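PDB 3NWR: A rubisco-like protein from Burkholderia fungorum, which is a rubisco-like homologue of the ribulose bisphosphate carboxylase large chain, classed as a lyase, whose own substrate remains undefined. Local coordinates for residues A[15-20]-A[127-132]; A[23-28]-A[83-88]; A[65-70]-A[89-94]. All coordinates share one frame; numbering follows the deposited sequence.

Contact 1: residues A[15-20]-A[127-132]; sequences LEADYL and VRLLSL
Y19 and L129 meet on one face of an antiparallel strand pair, segments 15-20 and 127-132, whose axes come within 4.5 Å at 142° between their directions. The tyrosine can be followed outward. Its CB and CG lie near R128 O, and CD1 passes beside L129 CA. CE1 then reaches L129 CD1 at 3.6 Å, and the same methyl stays near CZ. This is a CH-pi contact: L129 CD1 is 4.0 Å from the centre of the Y19 ring and over its face, displaced toward the rim. Beyond it, Y19 OH bonds to V114 O in helix 107-114, so the polar tip is satisfied within the core. A17 CB extends the apolar patch, 3.6 Å from L132 CD2.

The register slips by one between D18 and Y19. L130 and S131 both face D18, which makes a classic beta bulge. D18 O takes L130 N at 2.8 Å and, weakly, S131 N at 3.5 Å, while D18 N gives to S131 O. Regular pairing resumes with the non-hydrogen-bonded pair Y19 and L129, followed by L20 and R128, bonded both ways. L130, its CG beside the backbone N (chi1 -52°), sends CD1 to within 3.7 Å of Y19 C.

Y19, A17, L129 and L132 form an apolar side of this N-terminal-domain sheet, facing helices 107-114 and 301-309; D18 lies on the other face. Its buried carboxylate is held by R93, T95 and R133, the last shared with E16. The arginines and T95 OG1 probably keep D18 ionised.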
loop_
_atom_site.group_PDB
_atom_site.type_symbol
_atom_site.label_atom_id
_atom_site.label_comp_id
_atom_site.label_asym_id
_atom_site.label_seq_id
_atom_site.Cartn_x
_atom_site.Cartn_y
_atom_site.Cartn_z
ATOM N N LEU A 15 -0.587 21.193 7.862
ATOM C CA LEU A 15 -0.866 20.810 6.488
ATOM C C LEU A 15 -2.374 20.617 6.365
ATOM O O LEU A 15 -3.085 20.508 7.369
ATOM C CB LEU A 15 -0.102 19.539 6.086
ATOM C CG LEU A 15 -0.424 18.267 6.873
ATOM C CD1 LEU A 15 -1.707 17.591 6.369
ATOM C CD2 LEU A 15 0.760 17.308 6.793
ATOM N N GLU A 16 -2.867 20.588 5.137
ATOM C CA GLU A 16 -4.282 20.368 4.907
ATOM C C GLU A 16 -4.533 19.147 4.029
ATOM O O GLU A 16 -3.748 18.828 3.136
ATOM C CB GLU A 16 -4.931 21.606 4.303
ATOM C CG GLU A 16 -4.913 22.775 5.269
ATOM C CD GLU A 16 -5.501 24.037 4.686
ATOM O OE1 GLU A 16 -6.013 24.001 3.542
ATOM O OE2 GLU A 16 -5.450 25.068 5.387
ATOM N N ALA A 17 -5.644 18.473 4.303
ATOM C CA ALA A 17 -6.034 17.298 3.544
ATOM C C ALA A 17 -7.513 17.406 3.201
ATOM O O ALA A 17 -8.331 17.672 4.080
ATOM C CB ALA A 17 -5.765 16.040 4.360
ATOM N N ASP A 18 -7.848 17.200 1.931
ATOM C CA ASP A 18 -9.239 17.252 1.477
ATOM C C ASP A 18 -9.758 15.835 1.280
ATOM O O ASP A 18 -9.042 14.983 0.743
ATOM C CB ASP A 18 -9.353 17.991 0.137
ATOM C CG ASP A 18 -9.068 19.480 0.247
ATOM O OD1 ASP A 18 -8.939 19.999 1.371
ATOM O OD2 ASP A 18 -8.984 20.130 -0.813
ATOM N N TYR A 19 -11.000 15.588 1.696
ATOM C CA TYR A 19 -11.643 14.284 1.537
ATOM C C TYR A 19 -13.019 14.407 0.924
ATOM O O TYR A 19 -13.663 15.452 1.017
ATOM C CB TYR A 19 -11.820 13.588 2.891
ATOM C CG TYR A 19 -10.547 13.406 3.661
ATOM C CD1 TYR A 19 -9.866 12.197 3.634
ATOM C CD2 TYR A 19 -10.029 14.441 4.424
ATOM C CE1 TYR A 19 -8.691 12.032 4.352
ATOM C CE2 TYR A 19 -8.858 14.283 5.141
ATOM C CZ TYR A 19 -8.192 13.083 5.089
ATOM O OH TYR A 19 -7.022 12.929 5.793
ATOM N N LEU A 20 -13.458 13.321 0.295
ATOM C CA LEU A 20 -14.865 13.123 -0.015
ATOM C C LEU A 20 -15.361 12.056 0.940
ATOM O O LEU A 20 -14.822 10.946 0.965
ATOM C CB LEU A 20 -15.034 12.650 -1.465
ATOM C CG LEU A 20 -16.397 12.046 -1.820
ATOM C CD1 LEU A 20 -17.471 13.119 -1.824
ATOM C CD2 LEU A 20 -16.332 11.345 -3.175
ATOM N N VAL A 127 -15.060 7.015 1.972
ATOM C CA VAL A 127 -14.027 7.965 2.371
ATOM C C VAL A 127 -12.889 7.883 1.369
ATOM O O VAL A 127 -12.316 6.800 1.143
ATOM C CB VAL A 127 -13.439 7.700 3.781
ATOM C CG1 VAL A 127 -12.257 8.610 4.035
ATOM C CG2 VAL A 127 -14.476 7.915 4.860
ATOM N N ARG A 128 -12.576 9.023 0.767
ATOM C CA ARG A 128 -11.469 9.114 -0.170
ATOM C C ARG A 128 -10.653 10.360 0.098
ATOM O O ARG A 128 -11.194 11.461 0.208
ATOM C CB ARG A 128 -11.978 9.136 -1.605
ATOM C CG ARG A 128 -10.874 9.119 -2.676
ATOM C CD ARG A 128 -11.534 9.090 -4.022
ATOM N NE ARG A 128 -10.629 9.178 -5.159
ATOM C CZ ARG A 128 -10.366 8.172 -5.984
ATOM N NH1 ARG A 128 -10.895 6.971 -5.775
ATOM N NH2 ARG A 128 -9.571 8.378 -7.019
ATOM N N LEU A 129 -9.340 10.182 0.204
ATOM C CA LEU A 129 -8.429 11.307 0.332
ATOM C C LEU A 129 -8.195 11.882 -1.052
ATOM O O LEU A 129 -7.692 11.193 -1.932
ATOM C CB LEU A 129 -7.107 10.833 0.929
ATOM C CG LEU A 129 -5.981 11.862 0.950
ATOM C CD1 LEU A 129 -6.343 13.080 1.790
ATOM C CD2 LEU A 129 -4.672 11.217 1.453
ATOM N N LEU A 130 -8.587 13.136 -1.252
ATOM C CA LEU A 130 -8.514 13.774 -2.570
ATOM C C LEU A 130 -7.200 14.502 -2.829
ATOM O O LEU A 130 -6.631 14.412 -3.920
ATOM C CB LEU A 130 -9.657 14.784 -2.728
ATOM C CG LEU A 130 -11.057 14.258 -2.436
ATOM C CD1 LEU A 130 -12.071 15.408 -2.513
ATOM C CD2 LEU A 130 -11.419 13.144 -3.402
ATOM N N SER A 131 -6.729 15.253 -1.844
ATOM C CA SER A 131 -5.586 16.117 -2.076
ATOM C C SER A 131 -4.919 16.527 -0.773
ATOM O O SER A 131 -5.513 16.423 0.305
ATOM C CB SER A 131 -6.012 17.358 -2.872
ATOM O OG SER A 131 -7.004 18.067 -2.162
ATOM N N LEU A 132 -3.670 16.979 -0.886
ATOM C CA LEU A 132 -2.881 17.432 0.256
ATOM C C LEU A 132 -2.244 18.768 -0.077
ATOM O O LEU A 132 -1.890 19.026 -1.231
ATOM C CB LEU A 132 -1.763 16.440 0.572
ATOM C CG LEU A 132 -2.219 15.072 1.079
ATOM C CD1 LEU A 132 -1.052 14.084 1.050
ATOM C CD2 LEU A 132 -2.781 15.197 2.477
#

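Contact 2: residues A[23-28]-A[83-88]; sequences TPLDPA and QGTPGP. With SO4 (sulfate ion), chain D.
The turn that leads from strand 14-23 into helix 27-37 meets the loop between helix 78-82 and strand 89-99, at the surface of the rubisco-type N-terminal domain. P24 is the residue of the turn most covered by the loop. Its ring carbon CG lies 3.8 Å from T85 CG2, the two side chains crossing at about a right angle, and its CB comes 3.5 Å from P86 O. The T85 methyl also reaches L25 CD2, at 3.7 Å, and so touches two neighbouring residues of the turn. T85 CG2 stands opposite its own backbone N, with OG1 beside that N (chi1 -47°); the methyl is thereby presented to the turn while OG1 makes a weak hydrogen bond to L80 O.

No direct hydrogen bond joins the two segments. P24 CA approaches P88 O as a CA-H...O contact, and water 1 lies between the backbones, 2.7 Å from P24 O and 2.8 Å from P88 O, within hydrogen-bonding reach of both.

Each segment has a defined local motif. T23 OG1 accepts from L25 N, an ST turn that leads into the helix, and the same oxygen is also bonded to E123 O. D26 takes the N-cap position, its OD2 accepting from R29 N. In the other segment G84, with phi 47°, is the C-prime residue of a Schellman motif that closes helix 78-82, and a cis peptide bond precedes P88.

A sulfate, probably from the crystallisation liquor, sits by the helix start. D26 N donates to its O3 at 2.9 Å with an angle of 161° and more weakly to its O2, and R29 NH1 binds the ion as well.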
loop_
_atom_site.group_PDB
_atom_site.type_symbol
_atom_site.label_atom_id
_atom_site.label_comp_id
_atom_site.label_asym_id
_atom_site.label_seq_id
_atom_site.Cartn_x
_atom_site.Cartn_y
_atom_site.Cartn_z
ATOM N N THR A 23 -21.849 9.277 4.376
ATOM C CA THR A 23 -22.338 8.808 5.666
ATOM C C THR A 23 -23.834 9.083 5.764
ATOM O O THR A 23 -24.312 10.086 5.238
ATOM C CB THR A 23 -21.613 9.521 6.837
ATOM O OG1 THR A 23 -22.147 9.076 8.090
ATOM C CG2 THR A 23 -21.756 11.050 6.725
ATOM N N PRO A 24 -24.581 8.181 6.420
ATOM C CA PRO A 24 -25.998 8.480 6.640
ATOM C C PRO A 24 -26.152 9.393 7.851
ATOM O O PRO A 24 -27.254 9.882 8.122
ATOM C CB PRO A 24 -26.590 7.109 6.937
ATOM C CG PRO A 24 -25.485 6.371 7.618
ATOM C CD PRO A 24 -24.200 6.868 6.972
ATOM N N LEU A 25 -25.055 9.612 8.575
ATOM C CA LEU A 25 -25.056 10.475 9.747
ATOM C C LEU A 25 -24.773 11.920 9.335
ATOM O O LEU A 25 -24.714 12.237 8.145
ATOM C CB LEU A 25 -24.027 9.983 10.778
ATOM C CG LEU A 25 -24.065 8.481 11.089
ATOM C CD1 LEU A 25 -22.989 8.105 12.099
ATOM C CD2 LEU A 25 -25.446 8.046 11.581
ATOM N N ASP A 26 -24.605 12.800 10.317
ATOM C CA ASP A 26 -24.300 14.201 10.043
ATOM C C ASP A 26 -22.865 14.363 9.544
ATOM O O ASP A 26 -21.926 14.034 10.267
ATOM C CB ASP A 26 -24.481 15.030 11.313
ATOM C CG ASP A 26 -24.172 16.491 11.095
ATOM O OD1 ASP A 26 -24.954 17.154 10.384
ATOM O OD2 ASP A 26 -23.147 16.974 11.629
ATOM N N PRO A 27 -22.689 14.864 8.310
ATOM C CA PRO A 27 -21.329 14.991 7.760
ATOM C C PRO A 27 -20.378 15.802 8.639
ATOM O O PRO A 27 -19.221 15.414 8.789
ATOM C CB PRO A 27 -21.554 15.692 6.420
ATOM C CG PRO A 27 -22.929 15.223 5.998
ATOM C CD PRO A 27 -23.722 15.137 7.292
ATOM N N ALA A 28 -20.841 16.907 9.214
ATOM C CA ALA A 28 -19.958 17.724 10.037
ATOM C C ALA A 28 -19.480 16.985 11.280
ATOM O O ALA A 28 -18.315 17.090 11.654
ATOM C CB ALA A 28 -20.641 19.039 10.425
ATOM N N GLN A 83 -27.332 -1.282 13.339
ATOM C CA GLN A 83 -28.216 -0.295 13.943
ATOM C C GLN A 83 -29.311 0.190 13.009
ATOM O O GLN A 83 -30.048 1.119 13.339
ATOM C CB GLN A 83 -27.400 0.888 14.438
ATOM C CG GLN A 83 -26.496 0.525 15.582
ATOM C CD GLN A 83 -25.469 1.588 15.839
ATOM O OE1 GLN A 83 -25.085 2.321 14.928
ATOM N NE2 GLN A 83 -25.009 1.680 17.081
ATOM N N GLY A 84 -29.421 -0.447 11.848
ATOM C CA GLY A 84 -30.443 -0.089 10.884
ATOM C C GLY A 84 -30.540 1.406 10.644
ATOM O O GLY A 84 -31.636 1.947 10.495
ATOM N N THR A 85 -29.396 2.081 10.611
ATOM C CA THR A 85 -29.378 3.505 10.300
ATOM C C THR A 85 -29.975 3.714 8.911
ATOM O O THR A 85 -29.539 3.088 7.944
ATOM C CB THR A 85 -27.944 4.077 10.349
ATOM O OG1 THR A 85 -27.292 3.632 11.545
ATOM C CG2 THR A 85 -27.975 5.595 10.333
ATOM N N PRO A 86 -30.993 4.580 8.808
ATOM C CA PRO A 86 -31.664 4.797 7.524
ATOM C C PRO A 86 -30.864 5.714 6.607
ATOM O O PRO A 86 -30.058 6.518 7.083
ATOM C CB PRO A 86 -32.966 5.485 7.932
ATOM C CG PRO A 86 -32.594 6.258 9.151
ATOM C CD PRO A 86 -31.542 5.443 9.870
ATOM N N GLY A 87 -31.088 5.588 5.304
ATOM C CA GLY A 87 -30.520 6.517 4.347
ATOM C C GLY A 87 -31.236 7.847 4.470
ATOM O O GLY A 87 -32.040 8.036 5.386
ATOM N N PRO A 88 -30.960 8.780 3.549
ATOM C CA PRO A 88 -30.038 8.624 2.420
ATOM C C PRO A 88 -28.586 8.658 2.888
ATOM O O PRO A 88 -28.319 8.926 4.058
ATOM C CB PRO A 88 -30.319 9.864 1.558
ATOM C CG PRO A 88 -31.575 10.471 2.112
ATOM C CD PRO A 88 -31.605 10.102 3.549
HETATM S S SO4 D . -25.782 12.064 13.813
HETATM O O1 SO4 D . -25.610 10.906 14.686
HETATM O O2 SO4 D . -26.738 11.744 12.758
HETATM O O3 SO4 D . -24.503 12.435 13.223
HETATM O O4 SO4 D . -26.285 13.184 14.605
HETATM O O HOH W 1 -29.405 9.879 6.476
#

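Contact 3: residues A[65-70]-A[89-94]; sequences EELEAA and WRRARI
R90 and E66 form a salt bridge across two antiparallel strands, 65-70 and 89-94, in the four-stranded sheet of the N-terminal domain, where strand 60-70 is outermost within the chain. R90 grips side-on: NE donates to E66 OE2 at 2.9 Å and NH2 to the syn lone pair of E66 OE1 at 2.8 Å. Carboxylate and guanidinium planes differ by only 24°, and a bend at chi3 (67°) of R90 turns its NE edge to the acid.

Backbone pairing is complete at both ends. E65 and R93 bond reciprocally, as do A70 and W89. Between them L67 N gives a nearly straight bond to R91 O (2.8 Å, 177°), though it comes from above the carbonyl plane. R91 N and L67 O, 4.6 Å apart, do not bond directly; water 2 bridges them, accepting from R91 N and donating to L67 O and to E66 OE2. That carboxylate oxygen therefore has two donors, R90 NE and the water.

E68 O is satisfied by a side chain: R91 NH1 reaches it at 2.8 Å, with the oxygen in the guanidinium plane. L67 crosses R91 at about a right angle, putting its CD1 over one guanidinium face. The W89 ring, turned away from segment 65-70, keeps an edge near it, with A70 O in the ring plane 3.8 Å from W89 CE3.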
loop_
_atom_site.group_PDB
_atom_site.type_symbol
_atom_site.label_atom_id
_atom_site.label_comp_id
_atom_site.label_asym_id
_atom_site.label_seq_id
_atom_site.Cartn_x
_atom_site.Cartn_y
_atom_site.Cartn_z
ATOM N N GLU A 65 -18.601 20.945 2.723
ATOM C CA GLU A 65 -19.569 21.300 1.690
ATOM C C GLU A 65 -20.397 20.075 1.375
ATOM O O GLU A 65 -19.870 19.089 0.868
ATOM C CB GLU A 65 -18.886 21.800 0.414
ATOM C CG GLU A 65 -19.887 22.177 -0.679
ATOM C CD GLU A 65 -19.229 22.541 -2.004
ATOM O OE1 GLU A 65 -18.000 22.363 -2.142
ATOM O OE2 GLU A 65 -19.949 23.002 -2.914
ATOM N N GLU A 66 -21.690 20.119 1.679
ATOM C CA GLU A 66 -22.538 18.972 1.386
ATOM C C GLU A 66 -22.865 18.895 -0.103
ATOM O O GLU A 66 -23.156 19.904 -0.740
ATOM C CB GLU A 66 -23.821 18.986 2.218
ATOM C CG GLU A 66 -24.707 17.775 1.942
ATOM C CD GLU A 66 -25.416 17.261 3.174
ATOM O OE1 GLU A 66 -25.297 17.889 4.250
ATOM O OE2 GLU A 66 -26.100 16.227 3.071
ATOM N N LEU A 67 -22.799 17.680 -0.644
ATOM C CA LEU A 67 -23.048 17.418 -2.048
ATOM C C LEU A 67 -24.365 16.667 -2.170
ATOM O O LEU A 67 -25.060 16.457 -1.177
ATOM C CB LEU A 67 -21.909 16.570 -2.619
ATOM C CG LEU A 67 -20.507 17.115 -2.354
ATOM C CD1 LEU A 67 -19.415 16.135 -2.799
ATOM C CD2 LEU A 67 -20.332 18.469 -3.026
ATOM N N GLU A 68 -24.708 16.259 -3.386
ATOM C CA GLU A 68 -25.897 15.443 -3.594
ATOM C C GLU A 68 -25.736 14.090 -2.895
ATOM O O GLU A 68 -24.694 13.442 -3.011
ATOM C CB GLU A 68 -26.164 15.250 -5.088
ATOM C CG GLU A 68 -27.472 14.535 -5.390
ATOM C CD GLU A 68 -27.722 14.376 -6.877
ATOM O OE1 GLU A 68 -28.858 14.013 -7.253
ATOM O OE2 GLU A 68 -26.786 14.616 -7.669
ATOM N N ALA A 69 -26.760 13.677 -2.158
ATOM C CA ALA A 69 -26.708 12.417 -1.430
ATOM C C ALA A 69 -26.789 11.232 -2.377
ATOM O O ALA A 69 -27.254 11.358 -3.513
ATOM C CB ALA A 69 -27.823 12.344 -0.394
ATOM N N ALA A 70 -26.318 10.082 -1.907
ATOM C CA ALA A 70 -26.441 8.841 -2.662
ATOM C C ALA A 70 -27.693 8.094 -2.210
ATOM O O ALA A 70 -28.054 8.124 -1.028
ATOM C CB ALA A 70 -25.193 7.981 -2.480
ATOM N N TRP A 89 -27.665 8.387 1.973
ATOM C CA TRP A 89 -26.247 8.402 2.309
ATOM C C TRP A 89 -25.618 9.703 1.852
ATOM O O TRP A 89 -25.279 9.887 0.682
ATOM C CB TRP A 89 -25.556 7.150 1.763
ATOM C CG TRP A 89 -26.002 5.979 2.552
ATOM C CD1 TRP A 89 -25.382 5.439 3.639
ATOM C CD2 TRP A 89 -27.224 5.253 2.383
ATOM N NE1 TRP A 89 -26.127 4.401 4.143
ATOM C CE2 TRP A 89 -27.261 4.264 3.385
ATOM C CE3 TRP A 89 -28.281 5.332 1.469
ATOM C CZ2 TRP A 89 -28.312 3.357 3.500
ATOM C CZ3 TRP A 89 -29.326 4.429 1.586
ATOM C CH2 TRP A 89 -29.332 3.458 2.594
ATOM N N ARG A 90 -25.518 10.628 2.797
ATOM C CA ARG A 90 -25.087 11.974 2.510
ATOM C C ARG A 90 -23.625 12.014 2.081
ATOM O O ARG A 90 -22.817 11.194 2.515
ATOM C CB ARG A 90 -25.342 12.869 3.721
ATOM C CG ARG A 90 -26.807 12.831 4.173
ATOM C CD ARG A 90 -27.006 13.447 5.552
ATOM N NE ARG A 90 -26.741 14.880 5.538
ATOM C CZ ARG A 90 -26.916 15.680 6.585
ATOM N NH1 ARG A 90 -27.348 15.185 7.738
ATOM N NH2 ARG A 90 -26.647 16.972 6.479
ATOM N N ARG A 91 -23.299 12.971 1.226
ATOM C CA ARG A 91 -21.937 13.124 0.741
ATOM C C ARG A 91 -21.443 14.532 1.007
ATOM O O ARG A 91 -22.208 15.493 0.939
ATOM C CB ARG A 91 -21.864 12.799 -0.749
ATOM C CG ARG A 91 -22.060 11.313 -1.038
ATOM C CD ARG A 91 -22.301 11.040 -2.510
ATOM N NE ARG A 91 -21.153 11.388 -3.337
ATOM C CZ ARG A 91 -21.109 12.433 -4.159
ATOM N NH1 ARG A 91 -22.150 13.249 -4.265
ATOM N NH2 ARG A 91 -20.019 12.670 -4.874
ATOM N N ALA A 92 -20.162 14.656 1.327
ATOM C CA ALA A 92 -19.580 15.968 1.543
ATOM C C ALA A 92 -18.102 15.997 1.205
ATOM O O ALA A 92 -17.399 14.997 1.378
ATOM C CB ALA A 92 -19.790 16.414 2.981
ATOM N N ARG A 93 -17.642 17.144 0.714
ATOM C CA ARG A 93 -16.215 17.409 0.587
ATOM C C ARG A 93 -15.787 18.129 1.850
ATOM O O ARG A 93 -16.438 19.085 2.271
ATOM C CB ARG A 93 -15.902 18.285 -0.633
ATOM C CG ARG A 93 -14.396 18.419 -0.889
ATOM C CD ARG A 93 -14.050 19.308 -2.079
ATOM N NE ARG A 93 -12.601 19.461 -2.207
ATOM C CZ ARG A 93 -11.870 18.936 -3.186
ATOM N NH1 ARG A 93 -12.453 18.235 -4.150
ATOM N NH2 ARG A 93 -10.555 19.126 -3.212
ATOM N N ILE A 94 -14.708 17.667 2.471
ATOM C CA ILE A 94 -14.249 18.292 3.703
ATOM C C ILE A 94 -12.761 18.590 3.625
ATOM O O ILE A 94 -12.034 17.976 2.846
ATOM C CB ILE A 94 -14.536 17.416 4.931
ATOM C CG1 ILE A 94 -13.666 16.155 4.907
ATOM C CG2 ILE A 94 -16.030 17.067 5.004
ATOM C CD1 ILE A 94 -13.757 15.341 6.172
HETATM O O HOH W 2 -25.670 14.684 0.887
#

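All three contacts belong to the N-terminal domain. Contacts 1 and 3 share one sheet through neighbouring strands 14-23 and 89-99, with centres about 14 Å apart: Y19 N lies 2.8 Å from I94 O, a probable hydrogen bond, and the D18 OD2 to R93 NH2 bridge, 3.0 Å, crosses between them. Contact 2 lies where strand 14-23 ends and strand 89-99 begins. Its centre is about 11 Å from that of contact 3, where T23 N and R90 O are 2.8 Å apart and P27 CD packs 3.3 Å from R90 CZ. Contacts 1 and 2, about 21 Å apart between centres, adjoin only in sequence. The carboxylated lysine K195 belongs to the separate catalytic barrel domain.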